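Local atomic coordinates of DNA polymerase (Bacillus phage phi29, PDB entry 2PY5), a protein that copies the viral genome by protein-primed, highly processive strand-displacement DNA synthesis and proofreads its product with a 3'-5' exonuclease activity. Residues F[226-230]-F[438-442]; F[283-289]-F[324-330]; F[262-266]-F[426-432]; F[244-248]-F[465-471]; F[229-233]-F[298-302]. The protein carries 2 engineered substitutions. All blocks are in the same frame, centred on the assembly; numbering follows the deposited sequence. Where two conformers were deposited one is given.

Contact 1: F[226-230]-F[438-442]; sequences YRGGF and RYTTI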
# COMPACT_ATOMS: atom_id res chain seq x y z
N TYR F 226 2.02 1.54 17.17
CA TYR F 226 1.87 1.87 15.75
C TYR F 226 0.61 1.21 15.20
O TYR F 226 0.46 -0.02 15.27
CB TYR F 226 3.09 1.41 14.95
CG TYR F 226 3.14 1.87 13.49
CD1 TYR F 226 2.96 3.18 13.15
CD2 TYR F 226 3.46 0.98 12.47
CE1 TYR F 226 3.02 3.60 11.84
CE2 TYR F 226 3.53 1.39 11.16
CZ TYR F 226 3.33 2.74 10.85
OH TYR F 226 3.41 3.19 9.54
N ARG F 227 -0.29 2.04 14.72
CA ARG F 227 -1.57 1.59 14.16
C ARG F 227 -1.80 2.35 12.86
O ARG F 227 -1.13 3.34 12.57
CB ARG F 227 -2.71 1.86 15.14
CG ARG F 227 -2.53 1.20 16.48
CD ARG F 227 -3.59 1.61 17.45
NE ARG F 227 -3.64 0.69 18.57
CZ ARG F 227 -2.85 0.74 19.65
NH1 ARG F 227 -1.94 1.69 19.79
NH2 ARG F 227 -2.99 -0.18 20.60
N GLY F 228 -2.74 1.86 12.07
CA GLY F 228 -3.04 2.46 10.78
C GLY F 228 -4.29 3.31 10.81
O GLY F 228 -4.64 3.92 11.83
N GLY F 229 -5.00 3.34 9.70
CA GLY F 229 -6.14 4.20 9.55
C GLY F 229 -7.37 3.77 10.34
O GLY F 229 -7.54 2.59 10.66
N PHE F 230 -8.23 4.74 10.62
CA PHE F 230 -9.50 4.51 11.31
C PHE F 230 -10.59 4.20 10.26
O PHE F 230 -10.97 5.06 9.45
CB PHE F 230 -9.90 5.74 12.12
CG PHE F 230 -11.18 5.56 12.88
CD1 PHE F 230 -11.23 4.75 13.99
CD2 PHE F 230 -12.34 6.20 12.46
CE1 PHE F 230 -12.43 4.56 14.67
CE2 PHE F 230 -13.52 6.03 13.13
CZ PHE F 230 -13.55 5.21 14.26
N ARG F 438 -5.66 9.71 12.55
CA ARG F 438 -6.87 9.15 13.17
C ARG F 438 -7.63 10.22 13.93
O ARG F 438 -8.86 10.32 13.85
CB ARG F 438 -6.54 7.98 14.11
CG ARG F 438 -6.10 6.76 13.42
CD ARG F 438 -6.02 5.57 14.39
NE ARG F 438 -4.95 5.72 15.36
CZ ARG F 438 -3.66 5.53 15.12
NH1 ARG F 438 -3.24 5.15 13.92
NH2 ARG F 438 -2.77 5.69 16.08
N TYR F 439 -6.90 11.03 14.70
CA TYR F 439 -7.49 12.11 15.47
C TYR F 439 -8.29 13.04 14.56
O TYR F 439 -9.40 13.45 14.89
CB TYR F 439 -6.38 12.89 16.20
CG TYR F 439 -6.85 14.09 16.95
CD1 TYR F 439 -7.26 13.98 18.26
CD2 TYR F 439 -6.89 15.35 16.35
CE1 TYR F 439 -7.71 15.07 18.96
CE2 TYR F 439 -7.33 16.45 17.04
CZ TYR F 439 -7.74 16.31 18.35
OH TYR F 439 -8.20 17.40 19.07
N THR F 440 -7.70 13.40 13.43
CA THR F 440 -8.36 14.29 12.49
C THR F 440 -9.72 13.76 12.07
O THR F 440 -10.72 14.49 12.07
CB THR F 440 -7.50 14.50 11.26
OG1 THR F 440 -6.25 15.09 11.66
CG2 THR F 440 -8.21 15.41 10.26
N THR F 441 -9.75 12.48 11.70
CA THR F 441 -10.97 11.86 11.19
C THR F 441 -12.00 11.57 12.30
O THR F 441 -13.17 11.90 12.16
CB THR F 441 -10.59 10.62 10.41
OG1 THR F 441 -9.87 11.05 9.25
CG2 THR F 441 -11.83 9.76 10.03
N ILE F 442 -11.54 11.00 13.40
CA ILE F 442 -12.42 10.67 14.52
C ILE F 442 -13.07 11.93 15.09
O ILE F 442 -14.28 11.92 15.40
CB ILE F 442 -11.67 9.90 15.62
CG1 ILE F 442 -11.22 8.55 15.08
CG2 ILE F 442 -12.54 9.76 16.87
CD1 ILE F 442 -10.19 7.84 15.94
O HOH W 1 -0.03 4.88 15.64

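Contact 2: F[283-289]-F[324-330]; sequences LHIQHIR and ADLWLSN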
# COMPACT_ATOMS: atom_id res chain seq x y z
N LEU F 283 5.29 14.94 24.18
CA LEU F 283 4.61 13.79 23.58
C LEU F 283 5.03 12.53 24.31
O LEU F 283 6.15 12.42 24.80
CB LEU F 283 4.95 13.62 22.10
CG LEU F 283 4.55 14.76 21.16
CD1 LEU F 283 4.94 14.42 19.73
CD2 LEU F 283 3.05 15.11 21.25
N HIS F 284 4.14 11.54 24.37
CA HIS F 284 4.51 10.30 25.03
C HIS F 284 3.72 9.12 24.50
O HIS F 284 2.70 9.29 23.86
CB HIS F 284 4.40 10.39 26.56
CG HIS F 284 3.00 10.37 27.11
ND1 HIS F 284 2.19 11.48 27.16
CD2 HIS F 284 2.31 9.37 27.73
CE1 HIS F 284 1.03 11.16 27.72
NE2 HIS F 284 1.08 9.88 28.07
N ILE F 285 4.25 7.94 24.80
CA ILE F 285 3.56 6.66 24.59
C ILE F 285 3.42 6.07 25.98
O ILE F 285 4.40 5.98 26.71
CB ILE F 285 4.35 5.74 23.63
CG1 ILE F 285 4.30 6.30 22.20
CG2 ILE F 285 3.75 4.29 23.64
CD1 ILE F 285 5.27 5.63 21.22
N GLN F 286 2.19 5.69 26.33
CA GLN F 286 1.85 5.16 27.67
C GLN F 286 1.45 3.70 27.51
O GLN F 286 0.56 3.39 26.72
CB GLN F 286 0.70 5.96 28.26
CG GLN F 286 0.23 5.52 29.65
CD GLN F 286 1.23 5.85 30.75
OE1 GLN F 286 1.49 7.04 31.04
NE2 GLN F 286 1.78 4.81 31.39
N HIS F 287 2.10 2.82 28.26
CA HIS F 287 1.64 1.44 28.44
C HIS F 287 0.62 1.46 29.57
O HIS F 287 0.94 1.87 30.71
CB HIS F 287 2.82 0.52 28.79
CG HIS F 287 2.46 -0.94 28.88
ND1 HIS F 287 3.32 -1.87 29.43
CD2 HIS F 287 1.35 -1.63 28.51
CE1 HIS F 287 2.75 -3.07 29.39
NE2 HIS F 287 1.57 -2.95 28.83
N ILE F 288 -0.59 1.01 29.26
CA ILE F 288 -1.73 1.05 30.19
C ILE F 288 -2.44 -0.28 30.09
O ILE F 288 -2.56 -0.83 29.00
CB ILE F 288 -2.70 2.23 29.83
CG1 ILE F 288 -3.94 2.25 30.74
CG2 ILE F 288 -3.11 2.21 28.35
CD1 ILE F 288 -4.73 3.55 30.64
N ARG F 289 -2.92 -0.79 31.23
CA ARG F 289 -3.82 -1.93 31.27
C ARG F 289 -5.12 -1.42 31.83
O ARG F 289 -5.11 -0.65 32.79
CB ARG F 289 -3.26 -3.05 32.14
CG ARG F 289 -2.11 -3.81 31.51
CD ARG F 289 -1.47 -4.78 32.45
NE ARG F 289 -2.35 -5.92 32.74
CZ ARG F 289 -2.48 -7.00 31.96
NH1 ARG F 289 -1.79 -7.12 30.83
NH2 ARG F 289 -3.28 -7.97 32.32
N ALA F 324 -7.48 -5.15 28.65
CA ALA F 324 -6.83 -4.55 27.48
C ALA F 324 -5.43 -4.14 27.89
O ALA F 324 -5.26 -3.40 28.87
CB ALA F 324 -7.60 -3.37 26.98
N ASP F 325 -4.43 -4.61 27.16
CA ASP F 325 -3.05 -4.23 27.40
C ASP F 325 -2.59 -3.41 26.20
O ASP F 325 -2.42 -3.96 25.11
CB ASP F 325 -2.17 -5.46 27.61
CG ASP F 325 -0.78 -5.10 28.09
OD1 ASP F 325 -0.07 -4.41 27.37
OD2 ASP F 325 -0.39 -5.53 29.18
N LEU F 326 -2.44 -2.11 26.40
CA LEU F 326 -2.26 -1.19 25.30
C LEU F 326 -1.05 -0.30 25.47
O LEU F 326 -0.76 0.14 26.57
CB LEU F 326 -3.49 -0.28 25.19
CG LEU F 326 -4.85 -0.97 25.05
CD1 LEU F 326 -5.96 0.01 25.39
CD2 LEU F 326 -5.01 -1.53 23.66
N TRP F 327 -0.36 -0.03 24.36
CA TRP F 327 0.63 1.04 24.29
C TRP F 327 0.03 2.11 23.38
O TRP F 327 -0.21 1.82 22.20
CB TRP F 327 1.92 0.52 23.70
CG TRP F 327 2.64 -0.43 24.58
CD1 TRP F 327 2.30 -1.72 24.82
CD2 TRP F 327 3.83 -0.16 25.33
NE1 TRP F 327 3.22 -2.29 25.69
CE2 TRP F 327 4.17 -1.36 26.00
CE3 TRP F 327 4.66 0.96 25.48
CZ2 TRP F 327 5.28 -1.46 26.83
CZ3 TRP F 327 5.77 0.85 26.32
CH2 TRP F 327 6.07 -0.34 26.98
N LEU F 328 -0.19 3.31 23.91
CA LEU F 328 -0.91 4.37 23.21
C LEU F 328 -0.12 5.66 23.17
O LEU F 328 0.38 6.11 24.20
CB LEU F 328 -2.26 4.67 23.90
CG LEU F 328 -3.24 3.49 24.02
CD1 LEU F 328 -4.43 3.89 24.84
CD2 LEU F 328 -3.67 3.05 22.65
N SER F 329 -0.05 6.26 21.99
CA SER F 329 0.38 7.66 21.90
C SER F 329 -0.53 8.52 22.77
O SER F 329 -1.69 8.19 23.02
CB SER F 329 0.33 8.13 20.45
OG SER F 329 -1.02 8.36 20.01
N ASN F 330 -0.06 9.69 23.19
CA ASN F 330 -0.92 10.57 23.99
C ASN F 330 -2.18 11.01 23.22
O ASN F 330 -3.23 11.25 23.82
CB ASN F 330 -0.16 11.80 24.55
CG ASN F 330 0.50 12.64 23.47
OD1 ASN F 330 1.58 12.31 22.99
ND2 ASN F 330 -0.15 13.76 23.10

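Contact 3: F[262-266]-F[426-432]; sequences LLPYG and YTPMGVF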
# COMPACT_ATOMS: atom_id res chain seq x y z
N LEU F 262 2.38 18.63 15.92
CA LEU F 262 3.50 18.41 16.84
C LEU F 262 3.95 16.96 16.73
O LEU F 262 3.17 16.05 17.01
CB LEU F 262 3.09 18.73 18.27
CG LEU F 262 4.18 18.75 19.32
CD1 LEU F 262 5.21 19.88 19.06
CD2 LEU F 262 3.53 18.90 20.70
N LEU F 263 5.21 16.75 16.37
CA LEU F 263 5.72 15.40 16.09
C LEU F 263 7.02 15.13 16.84
O LEU F 263 7.80 16.06 17.13
CB LEU F 263 5.90 15.19 14.60
CG LEU F 263 4.64 15.25 13.73
CD1 LEU F 263 4.96 15.30 12.24
CD2 LEU F 263 3.75 14.04 14.08
N PRO F 264 7.28 13.87 17.18
CA PRO F 264 8.41 13.53 18.04
C PRO F 264 9.75 13.48 17.33
O PRO F 264 9.83 13.14 16.14
CB PRO F 264 8.03 12.11 18.51
CG PRO F 264 7.37 11.55 17.33
CD PRO F 264 6.51 12.65 16.82
N TYR F 265 10.81 13.77 18.09
CA TYR F 265 12.17 13.55 17.61
C TYR F 265 13.10 13.27 18.80
O TYR F 265 12.71 13.43 19.98
CB TYR F 265 12.67 14.76 16.79
CG TYR F 265 13.02 15.96 17.61
CD1 TYR F 265 14.33 16.18 18.04
CD2 TYR F 265 12.05 16.88 17.99
CE1 TYR F 265 14.66 17.28 18.81
CE2 TYR F 265 12.39 18.01 18.78
CZ TYR F 265 13.68 18.16 19.20
OH TYR F 265 14.03 19.28 19.97
N GLY F 266 14.33 12.88 18.47
CA GLY F 266 15.36 12.67 19.46
C GLY F 266 15.29 11.41 20.28
O GLY F 266 14.45 10.53 20.03
N TYR F 426 12.91 5.65 12.41
CA TYR F 426 12.47 6.41 13.61
C TYR F 426 10.99 6.18 13.83
O TYR F 426 10.12 6.96 13.44
CB TYR F 426 12.84 7.91 13.52
CG TYR F 426 12.69 8.60 14.86
CD1 TYR F 426 13.64 8.41 15.87
CD2 TYR F 426 11.60 9.40 15.14
CE1 TYR F 426 13.48 9.03 17.12
CE2 TYR F 426 11.45 10.00 16.39
CZ TYR F 426 12.39 9.79 17.37
OH TYR F 426 12.23 10.38 18.61
N THR F 427 10.71 5.04 14.44
CA THR F 427 9.34 4.55 14.58
C THR F 427 8.40 5.52 15.32
O THR F 427 7.22 5.59 14.96
CB THR F 427 9.35 3.14 15.19
OG1 THR F 427 10.23 2.30 14.42
CG2 THR F 427 7.93 2.52 15.21
N PRO F 428 8.89 6.30 16.32
CA PRO F 428 7.94 7.22 16.96
C PRO F 428 7.26 8.17 15.95
O PRO F 428 6.13 8.56 16.13
CB PRO F 428 8.84 8.02 17.91
CG PRO F 428 9.93 7.08 18.23
CD PRO F 428 10.22 6.36 16.97
N MET F 429 7.99 8.57 14.90
CA MET F 429 7.41 9.47 13.92
C MET F 429 6.23 8.83 13.21
O MET F 429 5.19 9.47 12.99
CB MET F 429 8.49 9.93 12.92
CG MET F 429 8.08 10.94 11.90
SD MET F 429 7.49 12.47 12.63
CE MET F 429 8.91 13.50 12.92
N GLY F 430 6.36 7.55 12.85
CA GLY F 430 5.24 6.83 12.25
C GLY F 430 4.05 6.73 13.20
O GLY F 430 2.89 6.95 12.82
N VAL F 431 4.33 6.39 14.46
CA VAL F 431 3.28 6.25 15.47
C VAL F 431 2.43 7.52 15.54
O VAL F 431 1.20 7.48 15.54
CB VAL F 431 3.88 5.94 16.85
CG1 VAL F 431 2.87 6.19 17.96
CG2 VAL F 431 4.45 4.50 16.88
N PHE F 432 3.10 8.69 15.59
CA PHE F 432 2.38 9.93 15.74
C PHE F 432 1.76 10.49 14.46
O PHE F 432 0.73 11.16 14.51
CB PHE F 432 3.28 10.97 16.42
CG PHE F 432 3.31 10.80 17.90
CD1 PHE F 432 4.21 9.92 18.51
CD2 PHE F 432 2.41 11.48 18.71
CE1 PHE F 432 4.21 9.77 19.88
CE2 PHE F 432 2.41 11.30 20.09
CZ PHE F 432 3.31 10.45 20.67

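Contact 4: F[244-248]-F[465-471]; sequences EGMVF and TEIPDVI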
# COMPACT_ATOMS: atom_id res chain seq x y z
N GLU F 244 -30.37 9.99 0.89
CA GLU F 244 -29.34 10.95 0.49
C GLU F 244 -28.27 11.13 1.55
O GLU F 244 -28.54 11.06 2.74
CB GLU F 244 -29.94 12.30 0.19
CG GLU F 244 -30.87 12.33 -0.98
CD GLU F 244 -31.25 13.75 -1.36
OE1 GLU F 244 -31.70 14.50 -0.46
OE2 GLU F 244 -31.13 14.10 -2.55
N GLY F 245 -27.05 11.39 1.10
CA GLY F 245 -25.93 11.60 1.99
C GLY F 245 -24.77 12.22 1.26
O GLY F 245 -24.86 12.53 0.08
N MET F 246 -23.66 12.39 1.96
CA MET F 246 -22.53 13.10 1.39
C MET F 246 -21.24 12.58 1.97
O MET F 246 -21.23 12.00 3.06
CB MET F 246 -22.69 14.62 1.63
CG MET F 246 -22.62 15.04 3.09
SD MET F 246 -23.24 16.71 3.43
CE MET F 246 -22.56 17.64 2.05
N VAL F 247 -20.15 12.81 1.23
CA VAL F 247 -18.82 12.34 1.62
C VAL F 247 -17.86 13.51 1.67
O VAL F 247 -17.82 14.31 0.76
CB VAL F 247 -18.31 11.32 0.59
CG1 VAL F 247 -16.89 10.86 0.92
CG2 VAL F 247 -19.27 10.12 0.53
N PHE F 248 -17.09 13.58 2.75
CA PHE F 248 -15.99 14.52 2.89
C PHE F 248 -14.69 13.75 2.97
O PHE F 248 -14.64 12.70 3.62
CB PHE F 248 -16.16 15.33 4.17
CG PHE F 248 -17.37 16.22 4.16
CD1 PHE F 248 -18.59 15.77 4.66
CD2 PHE F 248 -17.28 17.53 3.69
CE1 PHE F 248 -19.69 16.60 4.67
CE2 PHE F 248 -18.38 18.36 3.71
CZ PHE F 248 -19.60 17.87 4.19
N THR F 465 -27.57 16.20 2.93
CA THR F 465 -26.80 16.82 1.85
C THR F 465 -26.27 18.23 2.15
O THR F 465 -25.60 18.82 1.30
CB THR F 465 -27.62 16.86 0.56
OG1 THR F 465 -28.72 17.74 0.73
CG2 THR F 465 -28.13 15.46 0.21
N GLU F 466 -26.53 18.76 3.35
CA GLU F 466 -26.01 20.08 3.74
C GLU F 466 -24.75 19.95 4.59
O GLU F 466 -24.64 19.07 5.43
CB GLU F 466 -27.06 20.87 4.51
CG GLU F 466 -28.36 21.10 3.74
CD GLU F 466 -28.20 22.00 2.51
OE1 GLU F 466 -29.16 22.08 1.71
OE2 GLU F 466 -27.14 22.63 2.33
N ILE F 467 -23.78 20.82 4.34
CA ILE F 467 -22.55 20.80 5.13
C ILE F 467 -22.90 21.09 6.60
O ILE F 467 -23.56 22.09 6.90
CB ILE F 467 -21.53 21.82 4.61
CG1 ILE F 467 -21.08 21.44 3.19
CG2 ILE F 467 -20.31 21.86 5.54
CD1 ILE F 467 -20.31 22.53 2.47
N PRO F 468 -22.48 20.19 7.52
CA PRO F 468 -22.72 20.49 8.94
C PRO F 468 -22.07 21.80 9.39
O PRO F 468 -20.92 22.07 9.05
CB PRO F 468 -22.09 19.30 9.67
CG PRO F 468 -21.99 18.22 8.66
CD PRO F 468 -21.83 18.88 7.33
N ASP F 469 -22.82 22.61 10.13
CA ASP F 469 -22.33 23.88 10.65
C ASP F 469 -21.01 23.71 11.41
O ASP F 469 -20.10 24.54 11.30
CB ASP F 469 -23.36 24.53 11.58
CG ASP F 469 -24.56 25.11 10.84
OD1 ASP F 469 -24.56 25.16 9.59
OD2 ASP F 469 -25.52 25.54 11.53
N VAL F 470 -20.91 22.61 12.17
CA VAL F 470 -19.76 22.40 13.06
C VAL F 470 -18.43 22.21 12.31
O VAL F 470 -17.36 22.45 12.89
CB VAL F 470 -20.01 21.22 14.03
CG1 VAL F 470 -18.80 21.00 14.93
CG2 VAL F 470 -21.23 21.49 14.89
N ILE F 471 -18.48 21.80 11.03
CA ILE F 471 -17.25 21.63 10.23
C ILE F 471 -17.11 22.63 9.07
O ILE F 471 -16.13 22.57 8.34
CB ILE F 471 -17.07 20.16 9.69
CG1 ILE F 471 -18.07 19.81 8.59
CG2 ILE F 471 -17.15 19.15 10.82
CD1 ILE F 471 -17.81 18.45 7.95
O HOH W 2 -31.17 17.04 -0.29

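Contact 5: F[229-233]-F[298-302]; sequences GFTWL and YIPTI. With EDO (1,2-ethanediol), chain J.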
# COMPACT_ATOMS: atom_id res chain seq x y z
N GLY F 229 -5.00 3.34 9.70
CA GLY F 229 -6.14 4.20 9.55
C GLY F 229 -7.37 3.77 10.34
O GLY F 229 -7.54 2.59 10.66
N PHE F 230 -8.23 4.74 10.62
CA PHE F 230 -9.50 4.51 11.31
C PHE F 230 -10.59 4.20 10.26
O PHE F 230 -10.97 5.06 9.45
CB PHE F 230 -9.90 5.74 12.12
CG PHE F 230 -11.18 5.56 12.88
CD1 PHE F 230 -11.23 4.75 13.99
CD2 PHE F 230 -12.34 6.20 12.46
CE1 PHE F 230 -12.43 4.56 14.67
CE2 PHE F 230 -13.52 6.03 13.13
CZ PHE F 230 -13.55 5.21 14.26
N THR F 231 -11.08 2.97 10.30
CA THR F 231 -12.14 2.54 9.39
C THR F 231 -13.25 1.93 10.23
O THR F 231 -13.03 0.95 10.93
CB THR F 231 -11.61 1.48 8.38
OG1 THR F 231 -10.44 1.99 7.72
CG2 THR F 231 -12.66 1.12 7.37
N TRP F 232 -14.46 2.48 10.12
CA TRP F 232 -15.56 2.16 11.02
C TRP F 232 -16.90 2.41 10.38
O TRP F 232 -17.13 3.47 9.80
CB TRP F 232 -15.44 3.00 12.29
CG TRP F 232 -16.59 2.91 13.24
CD1 TRP F 232 -16.88 1.88 14.08
CD2 TRP F 232 -17.60 3.89 13.46
NE1 TRP F 232 -17.99 2.16 14.81
CE2 TRP F 232 -18.47 3.39 14.44
CE3 TRP F 232 -17.87 5.15 12.90
CZ2 TRP F 232 -19.56 4.10 14.90
CZ3 TRP F 232 -18.98 5.85 13.36
CH2 TRP F 232 -19.81 5.32 14.34
N LEU F 233 -17.79 1.42 10.50
CA LEU F 233 -19.19 1.54 10.08
C LEU F 233 -20.09 1.58 11.31
O LEU F 233 -20.05 0.68 12.16
CB LEU F 233 -19.58 0.35 9.21
CG LEU F 233 -21.03 0.29 8.72
CD1 LEU F 233 -21.44 1.52 7.95
CD2 LEU F 233 -21.26 -0.98 7.89
N TYR F 298 -20.80 8.30 21.76
CA TYR F 298 -19.43 8.38 21.28
C TYR F 298 -19.08 7.22 20.32
O TYR F 298 -19.58 6.08 20.46
CB TYR F 298 -18.47 8.38 22.46
CG TYR F 298 -18.20 9.75 23.07
CD1 TYR F 298 -18.87 10.18 24.21
CD2 TYR F 298 -17.26 10.59 22.51
CE1 TYR F 298 -18.59 11.45 24.77
CE2 TYR F 298 -16.97 11.85 23.06
CZ TYR F 298 -17.63 12.26 24.19
OH TYR F 298 -17.33 13.51 24.73
N ILE F 299 -18.27 7.55 19.34
CA ILE F 299 -17.71 6.59 18.39
C ILE F 299 -16.62 5.79 19.08
O ILE F 299 -15.76 6.35 19.77
CB ILE F 299 -17.10 7.35 17.18
CG1 ILE F 299 -18.17 8.11 16.41
CG2 ILE F 299 -16.32 6.39 16.25
CD1 ILE F 299 -17.57 9.04 15.32
N PRO F 300 -16.60 4.46 18.87
CA PRO F 300 -15.51 3.68 19.43
C PRO F 300 -14.19 3.88 18.71
O PRO F 300 -14.16 4.08 17.49
CB PRO F 300 -16.00 2.23 19.24
CG PRO F 300 -16.78 2.30 17.99
CD PRO F 300 -17.53 3.61 18.09
N THR F 301 -13.11 3.85 19.47
CA THR F 301 -11.77 4.12 18.98
C THR F 301 -10.74 3.03 19.33
O THR F 301 -9.62 3.09 18.86
CB THR F 301 -11.27 5.49 19.48
OG1 THR F 301 -11.00 5.44 20.89
CG2 THR F 301 -12.32 6.60 19.22
N ILE F 302 -11.13 2.03 20.12
CA ILE F 302 -10.20 0.96 20.51
C ILE F 302 -10.42 -0.27 19.64
O ILE F 302 -11.52 -0.81 19.57
CB ILE F 302 -10.39 0.55 21.97
CG1 ILE F 302 -10.14 1.72 22.91
CG2 ILE F 302 -9.45 -0.63 22.32
CD1 ILE F 302 -10.54 1.42 24.39
C1 EDO J . -22.66 3.84 21.53
O1 EDO J . -22.23 5.20 21.71
C2 EDO J . -23.19 3.28 22.84
O2 EDO J . -22.13 2.84 23.70

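Contact 1: F[226-230]-F[438-442]
Arg-438 reaches from helix 427-447 to the backbone of the loop 226-230. Its NH1 donates to Gly-228 O at 2.8 Å, with an angle of 151° at the hydrogen. The acceptor lies slightly out of the guanidinium plane. One face of the guanidinium is covered by Arg-227 CB, 3.5 Å from Arg-438 NH1. A water at the guanidinium edge accepts from Arg-438 NH2 and from Arg-227 N. The chain of Arg-438 bends at chi3 (-68°), and the guanidinium ends beside the loop backbone. Asp-332 forms a salt bridge with Arg-438 NH2. The guanidinium of Arg-227 itself turns away, to Trp-327 O. Further along, Phe-230 and Ile-442 cross at about a right angle. Ile-442 CG1 sits over the centre of the Phe-230 ring, 3.7 Å from its centroid, in a CH-pi contact. Arg-438 is probably involved in binding template-primer structures. The loop carries the YxGG/A motif, which lies between the exonuclease and polymerization domains and serves DNA binding and the coordination of synthesis with degradation.

Contact 2: F[283-289]-F[324-330]
The rings of His-287 and Trp-327 lie one over the other in an offset stack, on one side of an antiparallel strand pair. The imidazole and the five-membered indole ring have centroids 4.0 Å apart and planes at 13°. His-287 CB covers the six-membered indole ring, 3.5 Å from its centroid. Ile-285 CG2 touches the indole at its edge. Leu-326 O and the carboxylate of Asp-325 lie at the edge of the imidazole. His-287 NE2 donates to Asp-325 OD1 at 2.6 Å, on the syn side but well out of the carboxylate plane. This bond helps fix the rotation of the ring. The other oxygen, Asp-325 OD2, uses its anti lone pair for a salt bridge to Arg-289 NH1 at 2.7 Å. Sharing between His-287 and Arg-289 would probably stabilise the negative charge.

Gln-286 pairs with Leu-328, and Ile-288 with Leu-326, through two backbone hydrogen bonds each. These four side chains leave from the other face, where Ile-288 CG2 packs on Leu-326 CB and Leu-328 CD1. Helix 330-339 covers the two leucines. Strand 340-356 pairs with 283-294 along its other edge. At the far end Asn-330 CG stands between its backbone N and carbonyl carbon (chi1 57°). The amide turns across to strand 283-289. His-284 N donates to Asn-330 OD1 at 3.0 Å, nearly straight (166°) but from above the carbonyl plane, not on a lone pair.

Contact 3: F[262-266]-F[426-432]
Tyr-426 meets the corner of the chain at Gly-266. Its CG lies anti to the backbone N (chi1 -166°), and the ring extends to that corner. There Tyr-426 OH donates to Gly-266 O at 2.6 Å, in the carbonyl plane and on a lone pair. Pro-428 follows. Its CB lies 3.9 Å from Pro-264 CG, and its CD covers one face of the Tyr-426 ring. Met-429 bends at chi2 and chi3 and crosses Leu-263 at about a right angle. Met-429 SD touches Leu-263 CB at 3.7 Å, while Met-429 CE lies 3.4 Å from Pro-264 O. That carbonyl oxygen is buried here and has no polar partner. Phe-432 completes the row one turn after Pro-428. Its CB packs on Pro-264 CD at 3.7 Å and also meets Leu-263 CD2. The Leu-263 and Phe-432 side chains slide past each other in opposite directions. Leu-283 of strand 283-294 also touches Pro-264 and Phe-432. The arrangement is strand-on-helix packing: the N-terminal turns of helix 427-447 lie antiparallel to strand 263-265 in the polymerization region.

Contact 4: F[244-248]-F[465-471]
Phe-248 packs against Ile-471 of the loop 465-471, the first of a group of apolar contacts. Ile-471 CD1 sits over one face of the Phe-248 ring, 4.1 Å from its centroid and 5° off the normal, a CH-pi contact. Ile-467 CG1 meets the ring at its edge, 4.0 Å from Phe-248 CZ. The Pro-468 ring comes head-on toward Phe-248, its CD 4.0 Å from Phe-248 CZ. Three loop residues thus gather at the CZ end of the ring.

Met-246 packs against loop backbone. Its CG stands between the backbone N and the carbonyl carbon (chi1 66°), and the chain bends at chi3. This brings Met-246 CE to 3.3 Å from Thr-465 O and SD to 3.4 Å from Glu-466 O. Glu-244 CB touches Thr-465 CG2 at 3.6 Å.

The polar link is indirect. A water donates to Glu-244 OE1 at 2.6 Å and also bonds to Thr-465 OG1. The second carboxylate oxygen, Glu-244 OE2, bonds to Tyr-505 OH.

Strand 241-250 carries Asp-249 and Val-250 of the catalytic magnesium site at its end. It lies between strands 459-463 and 483-489 of the antiparallel sheet. Residues 465-471 are part of the connection between these two strands and pass over one face of the middle strand.

Contact 5: F[229-233]-F[298-302]
Ile-299 packs on one face of Trp-232. With chi1 at 173° the Trp-232 ring swings away from its own N, which carries the indole from strand 231-233 to the loop 298-302. Ile-299 has CG1 beside the backbone N and CG2 anti to it (chi1 -64°), and both branches are used. Ile-299 CG2 lies over the six-membered ring of the indole, toward the rim of the whole ring system. It is 3.8 Å from the six-membered centroid and 7° off the normal, in a CH-pi contact. Ile-299 CG1 touches Trp-232 CH2 at 3.8 Å. Pro-300 crosses the indole at about a right angle. Its CG comes to 3.4 Å from Trp-232 NE1, and its CD lies by CE2.

The CG2 methyl of Ile-299 also touches Phe-230 CZ at 3.6 Å. It is therefore wedged between two aromatic side chains. Pro-300 O lies at the edge of the phenyl ring, near its plane, 3.3 Å from Phe-230 CE1.

The loop is tied in by other groups: Gln-446 receives a hydrogen bond from Ile-299 N, and His-339 bonds to Ile-299 O. A 1,2-ethanediol, probably from the crystallisation liquor, lies beside Tyr-298.

The chemistry is almost wholly apolar. Pro-300 O is buried without a polar partner, and the ring-edge C-H groups of Phe-230 probably offer it weakly polar surroundings. Shape and aromatic packing, rather than direct hydrogen bonds, join the strand to the loop.

Overall arrangement
All five contacts belong largely to the polymerization region. Contacts 1 and 5 share Gly-229 and Phe-230, and their centres are about 8 Å apart. Helix 427-447 serves contact 3 near its start and contact 1 further on. Contacts 2 and 3 reach the same antiparallel sheet and touch through Leu-283, Asn-330 and Phe-432. Contact 2 is nested along the chain inside the loop closed by contact 3, and contact 3 inside that of contact 1. Contact 4 lies about 33 Å from contact 3 between centres. Helix 427-447 packs on the sheet of contacts 2 and 3. The 226-230 loop runs on into strand 231-233 of the other sheet, which also holds the catalytic strand 241-250 of contact 4.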